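Local coordinates for Lin1944 protein (Listeria innocua, PDB 3D7L), which is of unknown function but belongs to the short-chain dehydrogenase/reductase family and so probably acts as an oxidoreductase, at residues D[44-47]-D[48-52]. Sequence-based numbering, arbitrary orientation.
Sequences TNID and SIKKM
Asn45 reaches forward to Ser48 and caps the first turn of helix 46-56. Along its side chain, CB lies 3.9 Å from Ser48 CB, the planar CG rests at a similar distance from that same carbon, and OD1 at the tip accepts from Ser48 N at 2.9 Å. This N-H points almost straight at the oxygen (162°), and the donor lies in the plane of the Asn45 side-chain carbonyl. With CG anti to the backbone N (chi1 -178°), the side chain extends along the first turn, a reach that suits asparagine at an N-cap: its carbonyl oxygen satisfies a first-turn N-H that has no preceding helical carbonyl. The backbone oxygen of Asn45 meanwhile receives Ile49 N at 3.1 Å, and Ile46 O and Asp47 O continue the i to i+4 pattern with Lys50 N and Lys51 N. Ser48 OG accepts from Asp42 N, tying the helix to the loop before it. Ile49 is buried against Leu96 and Leu99, where an apolar side chain suits the face turned toward helix 79-100. Lys50 bends alongside Ile46, NZ 3.9 Å from its CG2; Ile46 also packs on Pro79 of the second subunit. Asp47, at the helix's amino end, would be favoured by the dipole there. The Asn45-Ser48 bond is a classic asparagine N-cap, here opening a helix that precedes parallel strand 59-64 in a Rossmann-type fold.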
loop_
_atom_site.group_PDB
_atom_site.type_symbol
_atom_site.label_atom_id
_atom_site.label_comp_id
_atom_site.label_asym_id
_atom_site.label_seq_id
_atom_site.Cartn_x
_atom_site.Cartn_y
_atom_site.Cartn_z
ATOM N N THR D 44 5.007 12.823 9.704
ATOM C CA THR D 44 3.690 13.202 9.130
ATOM C C THR D 44 3.694 14.615 8.531
ATOM O O THR D 44 2.717 15.033 7.884
ATOM C CB THR D 44 2.516 13.102 10.125
ATOM O OG1 THR D 44 2.550 14.219 11.006
ATOM C CG2 THR D 44 2.545 11.799 10.928
ATOM N N ASN D 45 4.789 15.344 8.736
ATOM C CA ASN D 45 4.888 16.709 8.278
ATOM C C ASN D 45 6.052 16.868 7.287
ATOM O O ASN D 45 7.218 16.678 7.642
ATOM C CB ASN D 45 5.002 17.615 9.513
ATOM C CG ASN D 45 5.056 19.081 9.176
ATOM O OD1 ASN D 45 6.038 19.570 8.592
ATOM N ND2 ASN D 45 4.021 19.809 9.576
ATOM N N ILE D 46 5.706 17.188 6.036
ATOM C CA ILE D 46 6.650 17.385 4.919
ATOM C C ILE D 46 7.779 18.390 5.214
ATOM O O ILE D 46 8.963 18.071 5.028
ATOM C CB ILE D 46 5.876 17.823 3.646
ATOM C CG1 ILE D 46 4.959 16.695 3.157
ATOM C CG2 ILE D 46 6.804 18.236 2.515
ATOM C CD1 ILE D 46 3.732 17.206 2.384
ATOM N N ASP D 47 7.439 19.595 5.682
ATOM C CA ASP D 47 8.479 20.587 5.975
ATOM C C ASP D 47 9.429 20.118 7.066
ATOM O O ASP D 47 10.621 20.360 6.977
ATOM C CB ASP D 47 7.894 21.950 6.318
ATOM C CG ASP D 47 7.179 22.566 5.144
ATOM O OD1 ASP D 47 7.822 23.322 4.382
ATOM O OD2 ASP D 47 5.984 22.253 4.962
ATOM N N SER D 48 8.896 19.428 8.069
ATOM C CA SER D 48 9.695 18.814 9.120
ATOM C C SER D 48 10.708 17.782 8.566
ATOM O O SER D 48 11.870 17.744 8.978
ATOM C CB SER D 48 8.761 18.164 10.150
ATOM O OG SER D 48 9.482 17.404 11.098
ATOM N N ILE D 49 10.281 16.939 7.628
ATOM C CA ILE D 49 11.230 16.006 7.010
ATOM C C ILE D 49 12.330 16.775 6.265
ATOM O O ILE D 49 13.522 16.444 6.363
ATOM C CB ILE D 49 10.532 14.993 6.055
ATOM C CG1 ILE D 49 9.645 14.018 6.840
ATOM C CG2 ILE D 49 11.555 14.223 5.247
ATOM C CD1 ILE D 49 8.522 13.461 6.035
ATOM N N LYS D 50 11.928 17.780 5.502
ATOM C CA LYS D 50 12.899 18.572 4.746
ATOM C C LYS D 50 13.897 19.247 5.666
ATOM O O LYS D 50 15.101 19.250 5.361
ATOM C CB LYS D 50 12.219 19.599 3.855
ATOM C CG LYS D 50 11.128 18.979 3.042
ATOM C CD LYS D 50 11.065 19.543 1.665
ATOM C CE LYS D 50 10.111 20.706 1.574
ATOM N NZ LYS D 50 9.218 20.494 0.378
ATOM N N LYS D 51 13.413 19.792 6.786
ATOM C CA LYS D 51 14.315 20.410 7.767
ATOM C C LYS D 51 15.315 19.392 8.318
ATOM O O LYS D 51 16.511 19.682 8.427
ATOM C CB LYS D 51 13.540 21.042 8.926
ATOM C CG LYS D 51 13.877 22.501 9.190
ATOM C CD LYS D 51 15.254 22.713 9.825
ATOM C CE LYS D 51 15.675 24.182 9.705
ATOM N NZ LYS D 51 14.960 25.138 10.647
HETATM N N MSE D 52 14.822 18.202 8.663
HETATM C CA MSE D 52 15.698 17.138 9.142
HETATM C C MSE D 52 16.837 16.888 8.160
HETATM O O MSE D 52 17.996 16.875 8.553
HETATM C CB MSE D 52 14.929 15.849 9.438
HETATM C CG MSE D 52 15.854 14.684 9.848
HETATM SE SE MSE D 52 15.055 12.957 9.701
HETATM C CE MSE D 52 14.789 12.862 7.794
#